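Local coordinates for surface antigen protein 2 (Candida albicans, PDB 4Y7S) that binds haem as a secreted hemophore and helps Candida albicans take up iron from human haemoglobin during hyphal growth, at residues Asn63-Lys68 / Ser103-Ala108; Asn16-Arg21 / Glu32-Ser37; Lys28-Cys33 / Ser67-Ala72. All blocks are in the same frame, centred on the assembly; numbering follows the deposited sequence.

Contact 1 (Asn63-Lys68 / Ser103-Ala108); sequences NCVASK and SALDAA
The flat groups that matter here are the peptides on either side of Ala66, since no ring enters the contact. Leu105 CD2 sits over the face of the Val65-Ala66 peptide, 3.7 Å from Ala66 N, whereas Ala108 CB comes up beside Ala66 O, 3.7 Å away and close to the plane of the Ala66-Ser67 peptide. In the reverse direction, Ala66 CB approaches a carbonyl of the partner helix, coming within 3.9 Å of Ala104 O. Ala66 inserts its methyl among residues spaced one and four apart on that helix: its CB is 4.2 Å from Ala104 CB, and it also touches Leu105 CD2 and Ala108 CB. The second apolar point is Val65, whose CG1 meets Leu105 CD2 at 3.8 Å. This branch extends opposite the backbone N (chi1 166°), while Leu105 swings its CG opposite its own carbonyl carbon (chi1 -72°), which brings CD2 across to Val65 and Ala66 together. With alanines supplying most of the surface, the local axes approach to 8.8 Å and run nearly parallel, 21° apart, as a helix pair of the CFEM helical basket. Helix 72-87 covers the buried side of this pair: Phe77 touches Val65, Val74 packs on both Leu105 and Ala108, and Arg78 forms a salt bridge with Asp106, so that helices 55-68, 72-87 and 99-110 pack as a bundle.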
loop_
_atom_site.group_PDB
_atom_site.type_symbol
_atom_site.label_atom_id
_atom_site.label_comp_id
_atom_site.label_asym_id
_atom_site.label_seq_id
_atom_site.Cartn_x
_atom_site.Cartn_y
_atom_site.Cartn_z
ATOM N N ASN A 63 -1.041 10.364 9.038
ATOM C CA ASN A 63 -0.168 11.506 8.814
ATOM C C ASN A 63 -0.819 12.786 9.276
ATOM O O ASN A 63 -0.172 13.637 9.876
ATOM C CB ASN A 63 0.173 11.635 7.342
ATOM C CG ASN A 63 1.288 10.734 6.933
ATOM O OD1 ASN A 63 2.107 10.324 7.756
ATOM N ND2 ASN A 63 1.354 10.436 5.646
ATOM N N CYS A 64 -2.108 12.922 8.982
ATOM C CA CYS A 64 -2.857 14.105 9.377
ATOM C C CYS A 64 -2.983 14.213 10.912
ATOM O O CYS A 64 -2.767 15.279 11.490
ATOM C CB CYS A 64 -4.243 14.084 8.718
ATOM S SG CYS A 64 -5.331 15.490 9.156
ATOM N N VAL A 65 -3.308 13.105 11.575
ATOM C CA VAL A 65 -3.415 13.127 13.024
ATOM C C VAL A 65 -2.062 13.478 13.648
ATOM O O VAL A 65 -2.005 14.246 14.611
ATOM C CB VAL A 65 -3.924 11.778 13.573
ATOM C CG1 VAL A 65 -3.725 11.676 15.082
ATOM C CG2 VAL A 65 -5.404 11.578 13.196
ATOM N N ALA A 66 -0.980 12.914 13.121
ATOM C CA ALA A 66 0.346 13.224 13.628
ATOM C C ALA A 66 0.721 14.693 13.454
ATOM O O ALA A 66 1.531 15.215 14.198
ATOM C CB ALA A 66 1.387 12.354 12.951
ATOM N N SER A 67 0.137 15.349 12.465
ATOM C CA SER A 67 0.439 16.747 12.186
ATOM C C SER A 67 -0.419 17.673 13.033
ATOM O O SER A 67 0.025 18.704 13.484
ATOM C CB SER A 67 0.199 17.050 10.711
ATOM O OG SER A 67 1.028 16.240 9.893
ATOM N N LYS A 68 -1.666 17.273 13.224
ATOM C CA LYS A 68 -2.679 18.123 13.842
ATOM C C LYS A 68 -2.883 17.882 15.337
ATOM O O LYS A 68 -3.451 18.732 16.028
ATOM C CB LYS A 68 -4.020 17.901 13.126
ATOM C CG LYS A 68 -4.036 18.197 11.623
ATOM C CD LYS A 68 -3.987 19.649 11.289
ATOM C CE LYS A 68 -3.985 19.831 9.763
ATOM N NZ LYS A 68 -3.560 21.207 9.391
ATOM N N SER A 103 5.540 5.547 13.584
ATOM C CA SER A 103 6.649 6.229 14.245
ATOM C C SER A 103 6.336 7.711 14.411
ATOM O O SER A 103 6.599 8.286 15.457
ATOM C CB SER A 103 7.959 6.051 13.464
ATOM O OG SER A 103 8.281 4.677 13.331
ATOM N N ALA A 104 5.751 8.312 13.382
ATOM C CA ALA A 104 5.335 9.716 13.440
ATOM C C ALA A 104 4.263 9.926 14.516
ATOM O O ALA A 104 4.254 10.946 15.207
ATOM C CB ALA A 104 4.819 10.185 12.066
ATOM N N LEU A 105 3.340 8.978 14.654
ATOM C CA LEU A 105 2.313 9.103 15.684
ATOM C C LEU A 105 2.914 8.969 17.064
ATOM O O LEU A 105 2.565 9.726 17.971
ATOM C CB LEU A 105 1.221 8.061 15.495
ATOM C CG LEU A 105 0.288 8.308 14.308
ATOM C CD1 LEU A 105 -0.530 7.063 14.008
ATOM C CD2 LEU A 105 -0.603 9.545 14.557
ATOM N N ASP A 106 3.822 8.004 17.217
ATOM C CA ASP A 106 4.548 7.819 18.472
ATOM C C ASP A 106 5.182 9.140 18.905
ATOM O O ASP A 106 5.112 9.542 20.083
ATOM C CB ASP A 106 5.644 6.746 18.349
ATOM C CG ASP A 106 5.086 5.332 18.202
ATOM O OD1 ASP A 106 3.864 5.142 18.383
ATOM O OD2 ASP A 106 5.883 4.401 17.931
ATOM N N ALA A 107 5.837 9.797 17.953
ATOM C CA ALA A 107 6.521 11.061 18.243
ATOM C C ALA A 107 5.525 12.152 18.660
ATOM O O ALA A 107 5.773 12.911 19.608
ATOM C CB ALA A 107 7.334 11.512 17.029
ATOM N N ALA A 108 4.422 12.257 17.931
ATOM C CA ALA A 108 3.404 13.261 18.233
ATOM C C ALA A 108 2.811 13.050 19.623
ATOM O O ALA A 108 2.545 14.021 20.351
ATOM C CB ALA A 108 2.302 13.227 17.186
#

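Contact 2 (Asn16-Arg21 / Glu32-Ser37)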
loop_
_atom_site.group_PDB
_atom_site.type_symbol
_atom_site.label_atom_id
_atom_site.label_comp_id
_atom_site.label_asym_id
_atom_site.label_seq_id
_atom_site.Cartn_x
_atom_site.Cartn_y
_atom_site.Cartn_z
ATOM N N ASN A 16 -17.651 8.306 6.103
ATOM C CA ASN A 16 -17.250 7.011 5.571
ATOM C C ASN A 16 -17.329 5.954 6.681
ATOM O O ASN A 16 -17.596 6.285 7.831
ATOM C CB ASN A 16 -15.846 7.078 4.944
ATOM C CG ASN A 16 -14.756 7.483 5.938
ATOM O OD1 ASN A 16 -14.504 6.789 6.917
ATOM N ND2 ASN A 16 -14.079 8.591 5.655
ATOM N N GLY A 17 -17.116 4.688 6.330
ATOM C CA GLY A 17 -17.304 3.595 7.267
ATOM C C GLY A 17 -16.371 3.616 8.466
ATOM O O GLY A 17 -16.708 3.081 9.521
ATOM N N PHE A 18 -15.205 4.233 8.310
ATOM C CA PHE A 18 -14.247 4.374 9.408
ATOM C C PHE A 18 -14.616 5.566 10.284
ATOM O O PHE A 18 -14.795 5.433 11.488
ATOM C CB PHE A 18 -12.839 4.521 8.846
ATOM C CG PHE A 18 -11.762 4.828 9.884
ATOM C CD1 PHE A 18 -11.268 3.837 10.717
ATOM C CD2 PHE A 18 -11.211 6.105 9.976
ATOM C CE1 PHE A 18 -10.255 4.118 11.658
ATOM C CE2 PHE A 18 -10.197 6.396 10.906
ATOM C CZ PHE A 18 -9.714 5.396 11.737
ATOM N N ALA A 19 -14.734 6.730 9.657
ATOM C CA ALA A 19 -15.091 7.961 10.347
ATOM C C ALA A 19 -16.390 7.872 11.146
ATOM O O ALA A 19 -16.443 8.356 12.274
ATOM C CB ALA A 19 -15.191 9.097 9.344
ATOM N N ASP A 20 -17.431 7.270 10.566
ATOM C CA ASP A 20 -18.734 7.244 11.202
ATOM C C ASP A 20 -18.652 6.542 12.559
ATOM O O ASP A 20 -19.427 6.821 13.450
ATOM C CB ASP A 20 -19.781 6.533 10.312
ATOM C CG ASP A 20 -20.304 7.422 9.172
ATOM O OD1 ASP A 20 -19.611 8.395 8.795
ATOM O OD2 ASP A 20 -21.426 7.158 8.662
ATOM N N ARG A 21 -17.725 5.610 12.713
ATOM C CA ARG A 21 -17.651 4.860 13.960
ATOM C C ARG A 21 -17.106 5.677 15.123
ATOM O O ARG A 21 -17.444 5.412 16.271
ATOM C CB ARG A 21 -16.773 3.624 13.785
ATOM C CG ARG A 21 -17.263 2.650 12.743
ATOM C CD ARG A 21 -18.663 2.049 13.059
ATOM N NE ARG A 21 -19.076 1.447 11.814
ATOM C CZ ARG A 21 -19.920 1.986 10.953
ATOM N NH1 ARG A 21 -20.571 3.103 11.234
ATOM N NH2 ARG A 21 -20.155 1.352 9.823
ATOM N N GLU A 32 -10.902 16.501 11.088
ATOM C CA GLU A 32 -10.665 16.735 9.664
ATOM C C GLU A 32 -9.898 15.575 9.037
ATOM O O GLU A 32 -10.051 15.285 7.853
ATOM C CB GLU A 32 -9.879 18.043 9.430
ATOM C CG GLU A 32 -8.486 18.072 10.071
ATOM C CD GLU A 32 -7.731 19.399 9.826
ATOM O OE1 GLU A 32 -7.518 19.785 8.651
ATOM O OE2 GLU A 32 -7.368 20.066 10.818
ATOM N N CYS A 33 -9.087 14.900 9.847
ATOM C CA CYS A 33 -8.220 13.853 9.359
ATOM C C CYS A 33 -9.001 12.633 8.849
ATOM O O CYS A 33 -8.565 11.993 7.894
ATOM C CB CYS A 33 -7.241 13.452 10.457
ATOM S SG CYS A 33 -6.182 14.798 10.951
ATOM N N VAL A 34 -10.144 12.318 9.461
ATOM C CA VAL A 34 -10.893 11.118 9.089
ATOM C C VAL A 34 -11.839 11.335 7.905
ATOM O O VAL A 34 -12.466 10.390 7.433
ATOM C CB VAL A 34 -11.685 10.541 10.290
ATOM C CG1 VAL A 34 -10.722 10.204 11.443
ATOM C CG2 VAL A 34 -12.781 11.479 10.765
ATOM N N LYS A 35 -11.921 12.575 7.427
ATOM C CA LYS A 35 -12.738 12.926 6.266
ATOM C C LYS A 35 -11.981 12.689 4.955
ATOM O O LYS A 35 -12.406 13.123 3.884
ATOM C CB LYS A 35 -13.189 14.385 6.364
ATOM C CG LYS A 35 -14.102 14.668 7.547
ATOM C CD LYS A 35 -14.518 16.134 7.584
ATOM C CE LYS A 35 -15.529 16.414 8.670
ATOM N NZ LYS A 35 -15.948 17.842 8.670
ATOM N N GLN A 36 -10.846 12.005 5.060
ATOM C CA GLN A 36 -10.037 11.604 3.919
ATOM C C GLN A 36 -10.894 10.914 2.847
ATOM O O GLN A 36 -11.737 10.070 3.162
ATOM C CB GLN A 36 -8.922 10.682 4.422
ATOM C CG GLN A 36 -7.962 10.157 3.386
ATOM C CD GLN A 36 -7.013 11.235 2.932
ATOM O OE1 GLN A 36 -6.689 12.146 3.708
ATOM N NE2 GLN A 36 -6.519 11.124 1.686
ATOM N N SER A 37 -10.684 11.267 1.585
ATOM C CA SER A 37 -11.415 10.634 0.491
ATOM C C SER A 37 -11.132 9.141 0.399
ATOM O O SER A 37 -10.003 8.715 0.568
ATOM C CB SER A 37 -11.062 11.292 -0.837
ATOM O OG SER A 37 -11.642 10.559 -1.894
HETATM O O HOH W 1 -14.469 10.115 3.103
#
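Asn16 and Val34 meet in the CFEM helical basket, where the Asn16 side chain caps the turn leading into helix 19-22. The tight part centres on Val34. Ala19 CB lies 3.6 Å from Val34 O and 3.7 Å from Val34 CG2. The other branch, CG1, reaches Phe18 CE2 at 3.9 Å, the side chains crossing at about a right angle. Phe18, extended opposite its backbone N (chi1 174°), also meets Trp95.

The polar part is held just as firmly. Asn16 OD1 accepts a nearly straight bond from Ala19 N (2.8 Å, 173°) and a weak one from Phe18 N, while ND2 donates to Val34 O at 3.0 Å; this bond is less straight (N-H...O 149°), with Val34 O tilted slightly from the Asn16 amide plane. Bonds at both ends of the amide fix its rotation and tie the capped turn to segment 32-37. The Asn16 side chain lies about 8 Å from that of Asp47, the axial haem-iron ligand. Toward Gln36 the contact is looser, with exposed Lys35 pointing away: Asn16 ND2 is 3.7 Å from Gln36 O without a direct bond, and a water bridges them, accepting from ND2 and donating to Gln36 O at 2.7 Å.

Contact 3 (Lys28-Cys33 / Ser67-Ala72)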
loop_
_atom_site.group_PDB
_atom_site.type_symbol
_atom_site.label_atom_id
_atom_site.label_comp_id
_atom_site.label_asym_id
_atom_site.label_seq_id
_atom_site.Cartn_x
_atom_site.Cartn_y
_atom_site.Cartn_z
ATOM N N LYS A 28 -10.963 16.686 18.830
ATOM C CA LYS A 28 -11.383 17.584 17.756
ATOM C C LYS A 28 -10.293 17.768 16.715
ATOM O O LYS A 28 -10.588 18.014 15.543
ATOM C CB LYS A 28 -11.815 18.950 18.317
ATOM C CG LYS A 28 -12.958 18.869 19.331
ATOM C CD LYS A 28 -14.128 18.010 18.819
ATOM C CE LYS A 28 -15.227 17.838 19.869
ATOM N NZ LYS A 28 -16.088 16.636 19.589
ATOM N N CYS A 29 -9.041 17.669 17.144
ATOM C CA CYS A 29 -7.931 17.876 16.232
ATOM C C CYS A 29 -7.914 16.821 15.129
ATOM O O CYS A 29 -7.409 17.086 14.049
ATOM C CB CYS A 29 -6.600 17.873 16.976
ATOM S SG CYS A 29 -6.199 16.368 17.847
ATOM N N ALA A 30 -8.531 15.665 15.367
ATOM C CA ALA A 30 -8.485 14.572 14.398
ATOM C C ALA A 30 -9.692 14.530 13.482
ATOM O O ALA A 30 -9.701 13.764 12.526
ATOM C CB ALA A 30 -8.363 13.245 15.118
ATOM N N GLN A 31 -10.704 15.354 13.745
ATOM C CA GLN A 31 -11.934 15.278 12.956
ATOM C C GLN A 31 -11.694 15.497 11.456
ATOM O O GLN A 31 -12.199 14.728 10.631
ATOM C CB GLN A 31 -12.971 16.265 13.470
ATOM C CG GLN A 31 -13.578 15.809 14.802
ATOM C CD GLN A 31 -14.688 16.720 15.300
ATOM O OE1 GLN A 31 -15.554 16.289 16.050
ATOM N NE2 GLN A 31 -14.670 17.978 14.876
ATOM N N GLU A 32 -10.902 16.501 11.088
ATOM C CA GLU A 32 -10.665 16.735 9.664
ATOM C C GLU A 32 -9.898 15.575 9.037
ATOM O O GLU A 32 -10.051 15.285 7.853
ATOM C CB GLU A 32 -9.879 18.043 9.430
ATOM C CG GLU A 32 -8.486 18.072 10.071
ATOM C CD GLU A 32 -7.731 19.399 9.826
ATOM O OE1 GLU A 32 -7.518 19.785 8.651
ATOM O OE2 GLU A 32 -7.368 20.066 10.818
ATOM N N CYS A 33 -9.087 14.900 9.847
ATOM C CA CYS A 33 -8.220 13.853 9.359
ATOM C C CYS A 33 -9.001 12.633 8.849
ATOM O O CYS A 33 -8.565 11.993 7.894
ATOM C CB CYS A 33 -7.241 13.452 10.457
ATOM S SG CYS A 33 -6.182 14.798 10.951
ATOM N N SER A 67 0.137 15.349 12.465
ATOM C CA SER A 67 0.439 16.747 12.186
ATOM C C SER A 67 -0.419 17.673 13.033
ATOM O O SER A 67 0.025 18.704 13.484
ATOM C CB SER A 67 0.199 17.050 10.711
ATOM O OG SER A 67 1.028 16.240 9.893
ATOM N N LYS A 68 -1.666 17.273 13.224
ATOM C CA LYS A 68 -2.679 18.123 13.842
ATOM C C LYS A 68 -2.883 17.882 15.337
ATOM O O LYS A 68 -3.451 18.732 16.028
ATOM C CB LYS A 68 -4.020 17.901 13.126
ATOM C CG LYS A 68 -4.036 18.197 11.623
ATOM C CD LYS A 68 -3.987 19.649 11.289
ATOM C CE LYS A 68 -3.985 19.831 9.763
ATOM N NZ LYS A 68 -3.560 21.207 9.391
ATOM N N CYS A 69 -2.469 16.714 15.832
ATOM C CA CYS A 69 -2.708 16.313 17.236
ATOM C C CYS A 69 -1.409 16.091 18.036
ATOM O O CYS A 69 -0.400 15.664 17.475
ATOM C CB CYS A 69 -3.555 15.023 17.275
ATOM S SG CYS A 69 -5.195 15.162 16.495
ATOM N N ARG A 70 -1.443 16.381 19.342
ATOM C CA ARG A 70 -0.298 16.147 20.230
ATOM C C ARG A 70 -0.723 15.416 21.491
ATOM O O ARG A 70 -1.889 15.466 21.880
ATOM C CB ARG A 70 0.373 17.473 20.638
ATOM C CG ARG A 70 0.866 18.321 19.490
ATOM C CD ARG A 70 2.277 17.946 19.075
ATOM N NE ARG A 70 2.696 18.662 17.869
ATOM C CZ ARG A 70 2.431 18.261 16.625
ATOM N NH1 ARG A 70 1.744 17.137 16.401
ATOM N NH2 ARG A 70 2.853 18.987 15.597
ATOM N N GLY A 71 0.229 14.746 22.127
ATOM C CA GLY A 71 0.025 14.166 23.447
ATOM C C GLY A 71 -1.105 13.158 23.498
ATOM O O GLY A 71 -1.261 12.327 22.610
ATOM N N ALA A 72 -1.911 13.249 24.543
ATOM C CA ALA A 72 -2.993 12.296 24.773
ATOM C C ALA A 72 -4.005 12.264 23.636
ATOM O O ALA A 72 -4.673 11.244 23.431
ATOM C CB ALA A 72 -3.679 12.607 26.084
#
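Cys29 and Cys69 form one of the four signature disulfides of the CFEM domain, their SG atoms 2.1 Å apart. The C-S-S-C torsion is 116°, positive and thus right-handed. Cys29 turns its SG between its backbone N and carbonyl carbon (chi1 61°), while Cys69, the first residue to leave helical geometry after helix 55-68, turns its SG opposite its carbonyl carbon; together they join the end of that helix to segment 28-33.

Beside the disulfide runs Lys68, which can be followed outward. Its CB rests 3.6 Å from Cys29 O. CG passes Cys33 SG at 4.1 Å, close to the second disulfide, Cys33 to Cys64; the bend at chi2 (-73°) then carries CD to within 3.4 Å of Glu32 OE2. CE lies near both carboxylate oxygens, 3.7 Å from Glu32 OE1. At the tip, NZ stays 4.2 Å from Glu32 OE2, beyond salt-bridge range, so the lysine meets the glutamate chiefly through its methylenes, the two chains crossing at about a right angle. The opposite charges are still near enough for a probably favourable, solvent-tempered attraction.

Ala30 CB touches Cys69 SG and also packs on Phe77 of helix 72-87, while at the other end of the bridge Cys29 CB sits 3.4 Å from Lys68 O.

From the N terminus, contact 2 comes first, closing a ten-residue loop between 16-21 and 32-37. Contact 3 opens on 28-33, sharing Glu32 and Cys33 with it, and closes a 33-residue loop carrying helix 48-53 and most of helix 55-68. Contact 1 opens on 63-68, sharing Ser67 and Lys68 with contact 3, and spans helix 72-87 to reach helix 99-110. None nests inside another: contact 3 begins on the stretch where contact 2 ends and contact 1 where contact 3 ends, so contacts 2 and 1 are in series. The Cys33 to Cys64 disulfide ties the stretch shared by contacts 2 and 3 to contact 1, and a probable Gly71 to Ala108 backbone hydrogen bond links contacts 3 and 1.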